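Local coordinates for protein polysialic acid O-acetyltransferase (Escherichia coli, PDB 3JQY) that catalyses O-acetylation of capsular polysialic acid, transferring acetyl groups from acetyl-CoA to long chains of sialic acid, at residues B[19-22]-B[23-27]; B[77-81]-B[82-86]; B[236-239]-B[240-243]. All coordinates share one frame; numbering follows the deposited sequence.

Interaction 1: residues B[19-22]-B[23-27]; sequences KTQD and SRLKT
A chi1 of 72° at Asp-22 places its CG between the backbone N and the carbonyl carbon, which folds the carboxylate back into the chain reversal that follows. Arg-24 uses the same well (chi1 59°), and its chain bends at chi2 to come round to the same carboxylate. The reversal is a type I turn from Asp-22 to Leu-25, closed by Leu-25 N to Asp-22 O at 2.9 Å. Leu-25 has left-handed backbone angles, and Asp-22 N bonds to Lys-26 O at 2.8 Å: a type I turn with a G1 beta bulge.

Inside it, OD1 of Asp-22 takes two backbone N-H groups. Arg-24 N, at 3.0 Å from Asp-22 OD1, makes the Asx turn; Lys-26 N lies 2.9 Å from the same OD1, and the straighter bond is this one. The two donors come from opposite faces of the carboxylate plane. OD2 of Asp-22 forms a salt bridge with Arg-24 NE at 3.1 Å, whose hydrogen bond is bent and weak, the two flat groups being turned 43° apart; OD2 also accepts from Cys-44 N. Arg-24 NH2 reaches Cys-44 O, so this turn is tied to strand 41-44. Beyond the bulge, the extended side chain of Gln-21 crosses that of Thr-27 at a slant, NE2 of Gln-21 3.5 Å from CG2 of Thr-27.

The turn spans the end of one seven-residue repeat and the start of the next. With four N-H groups around it, the buried carboxylate of Asp-22 is probably kept charged, and probably helps to fix the shape of this largely exposed loop.

Interaction 2: residues B[77-81]-B[82-86]; sequences VIFRG and DNNYV
Segments 77-81 and 82-86 face each other round a tight corner, their end-to-end directions 155° apart. The CA atoms of Phe-79 and Asn-84 are 6.8 Å apart, and those of Val-77 and Val-86 8.5 Å, a spacing bridged by side chains. Gly-81 starts the bend at phi 80°, psi -159°, where a CB would be jammed against the carbonyl O of Arg-80. CG of Asn-84 lies anti to the carbonyl carbon, which turns the amide back toward Arg-80, and ND2 of Asn-84 bonds to Arg-80 O at 3.1 Å, from above the carbonyl plane. Its OD1 accepts from Ser-104 N. An alanine here is likely to leave Arg-80 O and Ser-104 N without the amide that pairs with each.

This is one corner of the left-handed beta-helix of the hexapeptide-repeat family, where strand 71-80 gives way to strand 85-88, and the side chains between them fill the inside of the coil. Phe-79 meets Asn-84 at its ring edge, CD2 lying 3.4 Å from Asn-84 CB. Deeper in, Val-86 CG2 approaches the ring obliquely, 3.7 Å from Phe-79 CE2. The same methyl is 4.2 Å from Val-77 CG1, while Phe-57 lies nearly parallel against the Phe-79 ring.

Interaction 3: residues B[236-239]-B[240-243]; sequences SSYH and AKLT
The carbonyl oxygen of His-239 is gripped twice by Thr-243: its OG1 donates to His-239 O at 2.7 Å, and its backbone N at 3.0 Å. Both bonds belong to helix 233-245, near the C-terminal end of the chain, beyond the beta-helix strands. Thr-243 N supplies the ordinary i to i+4 bond. N and OG1 come from opposite faces of the carbonyl plane, so one oxygen holds both the main chain and the side chain of the same residue. With chi1 at 71°, OG1 of Thr-243 sits between its own N and carbonyl carbon, curled back toward the preceding turn.

The hydroxyl oxygen also lies over one face of the His-239 ring, offset toward the rim, with OG1 of Thr-243 3.6 Å from NE2 of His-239. The imidazole gets there because its CG is anti to the backbone N (chi1 177°), which lays the ring alongside the following turn. His-239 also packs against Lys-155 of the second subunit, which places this part of the helix at a trimer interface.

The other backbone bonds follow the alpha-helical pattern, Ala-240 N to Ser-236 O and Lys-241 N to Ser-237 O among them, and a wider pi-type turn is present at 241-243. On another side of the helix, Tyr-238 stacks on Tyr-169 and its OH is hydrogen-bonded to Asp-132, while the aliphatic chain of Lys-241 passes obliquely by its ring, CD of Lys-241 4.4 Å from Tyr-238 CD1. Leu-242 N bonds to Tyr-238 O at 2.9 Å, and the side chain of the same leucine leans on that acceptor, with Leu-242 CG 3.2 Å from Tyr-238 O.

In the fold
The three contacts come one after another along the chain and share no residues. Interactions 1 and 2 lie on the same side of the chain's centre, their centres about 19 Å apart, whereas the centre of interaction 3 is about 41 Å and 35 Å from theirs. Interaction 1 is a surface loop ahead of the first strand, built on a buried carboxylate and backbone N-H groups. Interaction 2, partly buried, joins two strands of one coil of the beta-helix through apolar side chains and one hydrogen bond from an asparagine amide. Interaction 3 stays within one helix, where backbone bonds dominate, and of the three it alone touches another subunit.

Interaction 1: residues B[19-22]-B[23-27]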
# COMPACT_ATOMS: atom_id res chain seq x y z
N LYS B 19 15.60 20.59 27.29
CA LYS B 19 15.84 20.24 28.68
C LYS B 19 14.61 19.60 29.33
O LYS B 19 14.43 19.68 30.54
CB LYS B 19 16.27 21.48 29.49
CG LYS B 19 15.25 22.61 29.47
CD LYS B 19 15.10 23.20 28.08
CE LYS B 19 14.04 24.29 28.05
NZ LYS B 19 13.91 24.91 26.70
N THR B 20 13.78 18.97 28.51
CA THR B 20 12.61 18.25 28.99
C THR B 20 13.01 17.19 30.02
O THR B 20 14.07 16.57 29.89
CB THR B 20 11.86 17.55 27.83
OG1 THR B 20 11.52 18.52 26.83
CG2 THR B 20 10.60 16.87 28.34
N GLN B 21 12.17 16.99 31.04
CA GLN B 21 12.42 15.93 32.02
C GLN B 21 11.23 14.97 32.09
O GLN B 21 10.11 15.35 31.74
CB GLN B 21 12.71 16.53 33.41
CG GLN B 21 14.01 17.34 33.48
CD GLN B 21 14.32 17.84 34.89
OE1 GLN B 21 13.42 18.03 35.71
NE2 GLN B 21 15.60 18.07 35.16
N ASP B 22 11.48 13.73 32.52
CA ASP B 22 10.38 12.80 32.75
C ASP B 22 9.77 13.05 34.13
O ASP B 22 10.16 13.99 34.82
CB ASP B 22 10.82 11.34 32.56
CG ASP B 22 11.72 10.83 33.68
OD1 ASP B 22 11.95 11.58 34.66
OD2 ASP B 22 12.18 9.68 33.59
N SER B 23 8.83 12.21 34.55
CA SER B 23 8.07 12.47 35.78
C SER B 23 8.94 12.37 37.03
O SER B 23 8.58 12.91 38.08
CB SER B 23 6.86 11.55 35.88
OG SER B 23 5.99 11.75 34.77
N ARG B 24 10.07 11.68 36.94
CA ARG B 24 10.95 11.58 38.10
C ARG B 24 12.11 12.55 37.99
O ARG B 24 13.12 12.42 38.68
CB ARG B 24 11.43 10.14 38.31
CG ARG B 24 12.17 9.57 37.14
CD ARG B 24 11.96 8.08 37.02
NE ARG B 24 12.62 7.57 35.82
CZ ARG B 24 13.83 7.02 35.81
NH1 ARG B 24 14.51 6.90 36.94
NH2 ARG B 24 14.34 6.59 34.67
N LEU B 25 11.95 13.55 37.12
CA LEU B 25 12.91 14.64 37.01
C LEU B 25 14.22 14.29 36.30
O LEU B 25 15.24 14.95 36.50
CB LEU B 25 13.21 15.21 38.41
CG LEU B 25 12.25 16.31 38.86
CD1 LEU B 25 10.89 16.15 38.22
CD2 LEU B 25 12.12 16.31 40.38
N LYS B 26 14.19 13.25 35.47
CA LYS B 26 15.35 12.85 34.68
C LYS B 26 15.30 13.50 33.30
O LYS B 26 14.29 13.42 32.60
CB LYS B 26 15.39 11.32 34.53
CG LYS B 26 16.58 10.82 33.71
CD LYS B 26 16.51 9.32 33.46
CE LYS B 26 17.71 8.84 32.65
NZ LYS B 26 18.99 9.05 33.39
N THR B 27 16.39 14.15 32.91
CA THR B 27 16.42 14.86 31.64
C THR B 27 16.34 13.90 30.45
O THR B 27 17.03 12.89 30.41
CB THR B 27 17.67 15.75 31.51
OG1 THR B 27 18.84 14.94 31.67
CG2 THR B 27 17.67 16.83 32.58

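Interaction 2: residues B[77-81]-B[82-86]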
# COMPACT_ATOMS: atom_id res chain seq x y z
N VAL B 77 3.90 8.96 21.01
CA VAL B 77 2.98 8.16 21.82
C VAL B 77 1.86 9.07 22.29
O VAL B 77 2.10 10.06 22.98
CB VAL B 77 3.67 7.54 23.05
CG1 VAL B 77 2.70 6.66 23.79
CG2 VAL B 77 4.89 6.73 22.62
N ILE B 78 0.63 8.76 21.89
CA ILE B 78 -0.52 9.57 22.26
C ILE B 78 -1.43 8.77 23.17
O ILE B 78 -1.80 7.64 22.86
CB ILE B 78 -1.31 10.03 21.03
CG1 ILE B 78 -0.41 10.84 20.10
CG2 ILE B 78 -2.52 10.85 21.47
CD1 ILE B 78 -1.06 11.23 18.80
N PHE B 79 -1.78 9.36 24.31
CA PHE B 79 -2.71 8.75 25.26
C PHE B 79 -4.06 9.45 25.16
O PHE B 79 -4.15 10.65 25.41
CB PHE B 79 -2.17 8.86 26.69
CG PHE B 79 -0.99 7.98 26.97
CD1 PHE B 79 0.30 8.48 26.87
CD2 PHE B 79 -1.17 6.65 27.32
CE1 PHE B 79 1.39 7.67 27.12
CE2 PHE B 79 -0.08 5.84 27.58
CZ PHE B 79 1.20 6.34 27.48
N ARG B 80 -5.10 8.71 24.80
CA ARG B 80 -6.45 9.26 24.73
C ARG B 80 -7.30 8.64 25.84
O ARG B 80 -7.43 7.42 25.93
CB ARG B 80 -7.09 8.99 23.36
CG ARG B 80 -6.29 9.54 22.18
CD ARG B 80 -7.15 9.56 20.93
NE ARG B 80 -6.37 9.67 19.70
CZ ARG B 80 -5.82 10.80 19.26
NH1 ARG B 80 -5.96 11.93 19.94
NH2 ARG B 80 -5.13 10.79 18.13
N GLY B 81 -7.86 9.47 26.70
CA GLY B 81 -8.63 8.94 27.80
C GLY B 81 -7.71 8.48 28.92
O GLY B 81 -6.55 8.89 28.99
N ASP B 82 -8.22 7.60 29.78
CA ASP B 82 -7.59 7.32 31.07
C ASP B 82 -7.10 5.88 31.21
O ASP B 82 -7.57 4.98 30.51
CB ASP B 82 -8.58 7.59 32.20
CG ASP B 82 -9.26 8.94 32.10
OD1 ASP B 82 -8.69 9.86 31.47
OD2 ASP B 82 -10.37 9.09 32.66
N ASN B 83 -6.17 5.69 32.14
CA ASN B 83 -5.76 4.36 32.57
C ASN B 83 -5.12 3.52 31.47
O ASN B 83 -5.21 2.29 31.49
CB ASN B 83 -6.95 3.61 33.17
CG ASN B 83 -7.60 4.37 34.32
OD1 ASN B 83 -6.91 4.81 35.24
ND2 ASN B 83 -8.91 4.52 34.27
N ASN B 84 -4.50 4.20 30.51
CA ASN B 84 -3.70 3.53 29.48
C ASN B 84 -2.29 3.25 29.98
O ASN B 84 -1.81 3.91 30.90
CB ASN B 84 -3.60 4.40 28.22
CG ASN B 84 -4.95 4.69 27.60
OD1 ASN B 84 -5.57 3.83 26.99
ND2 ASN B 84 -5.40 5.93 27.73
N TYR B 85 -1.62 2.29 29.34
CA TYR B 85 -0.30 1.83 29.78
C TYR B 85 0.50 1.43 28.54
O TYR B 85 0.03 0.64 27.73
CB TYR B 85 -0.46 0.61 30.69
CG TYR B 85 0.81 -0.04 31.20
CD1 TYR B 85 1.45 0.43 32.34
CD2 TYR B 85 1.36 -1.14 30.54
CE1 TYR B 85 2.61 -0.18 32.81
CE2 TYR B 85 2.51 -1.75 31.01
CZ TYR B 85 3.13 -1.27 32.14
OH TYR B 85 4.28 -1.89 32.58
N VAL B 86 1.68 2.02 28.39
CA VAL B 86 2.58 1.65 27.30
C VAL B 86 3.96 1.37 27.90
O VAL B 86 4.50 2.20 28.64
CB VAL B 86 2.70 2.78 26.25
CG1 VAL B 86 3.72 2.41 25.16
CG2 VAL B 86 1.34 3.07 25.61

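Interaction 3: residues B[236-239]-B[240-243]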
# COMPACT_ATOMS: atom_id res chain seq x y z
N SER B 236 18.59 -20.56 16.46
CA SER B 236 18.84 -21.85 17.09
C SER B 236 18.15 -21.94 18.44
O SER B 236 17.54 -22.97 18.77
CB SER B 236 20.35 -22.10 17.25
OG SER B 236 20.96 -22.28 15.99
N SER B 237 18.23 -20.87 19.21
CA SER B 237 17.64 -20.84 20.55
C SER B 237 16.13 -21.03 20.48
O SER B 237 15.57 -21.89 21.16
CB SER B 237 17.97 -19.51 21.25
OG SER B 237 17.31 -19.41 22.49
N TYR B 238 15.47 -20.22 19.66
CA TYR B 238 14.01 -20.33 19.52
C TYR B 238 13.60 -21.67 18.89
O TYR B 238 12.59 -22.26 19.29
CB TYR B 238 13.44 -19.15 18.75
CG TYR B 238 13.25 -17.91 19.61
CD1 TYR B 238 12.15 -17.80 20.45
CD2 TYR B 238 14.16 -16.87 19.58
CE1 TYR B 238 11.97 -16.69 21.25
CE2 TYR B 238 13.99 -15.74 20.38
CZ TYR B 238 12.89 -15.66 21.21
OH TYR B 238 12.71 -14.55 22.00
N HIS B 239 14.39 -22.14 17.93
CA HIS B 239 14.13 -23.43 17.31
C HIS B 239 14.10 -24.54 18.37
O HIS B 239 13.19 -25.37 18.38
CB HIS B 239 15.19 -23.74 16.25
CG HIS B 239 15.05 -25.10 15.62
ND1 HIS B 239 14.11 -25.37 14.65
CD2 HIS B 239 15.73 -26.25 15.84
CE1 HIS B 239 14.22 -26.64 14.30
NE2 HIS B 239 15.19 -27.20 15.00
N ALA B 240 15.09 -24.54 19.26
CA ALA B 240 15.16 -25.57 20.30
C ALA B 240 13.98 -25.45 21.26
O ALA B 240 13.36 -26.44 21.64
CB ALA B 240 16.48 -25.48 21.05
N LYS B 241 13.65 -24.22 21.63
CA LYS B 241 12.52 -23.97 22.51
C LYS B 241 11.19 -24.45 21.92
O LYS B 241 10.39 -25.07 22.62
CB LYS B 241 12.44 -22.48 22.84
CG LYS B 241 11.19 -22.06 23.60
CD LYS B 241 11.16 -20.54 23.79
CE LYS B 241 9.89 -20.09 24.51
NZ LYS B 241 8.67 -20.30 23.68
N LEU B 242 10.96 -24.17 20.64
CA LEU B 242 9.67 -24.44 20.02
C LEU B 242 9.48 -25.87 19.48
O LEU B 242 8.35 -26.32 19.31
CB LEU B 242 9.39 -23.43 18.89
CG LEU B 242 9.40 -21.96 19.30
CD1 LEU B 242 9.30 -21.05 18.06
CD2 LEU B 242 8.27 -21.66 20.29
N THR B 243 10.58 -26.57 19.21
CA THR B 243 10.49 -27.90 18.58
C THR B 243 11.00 -29.05 19.43
O THR B 243 10.72 -30.22 19.14
CB THR B 243 11.23 -27.95 17.22
OG1 THR B 243 12.64 -27.89 17.43
CG2 THR B 243 10.79 -26.79 16.34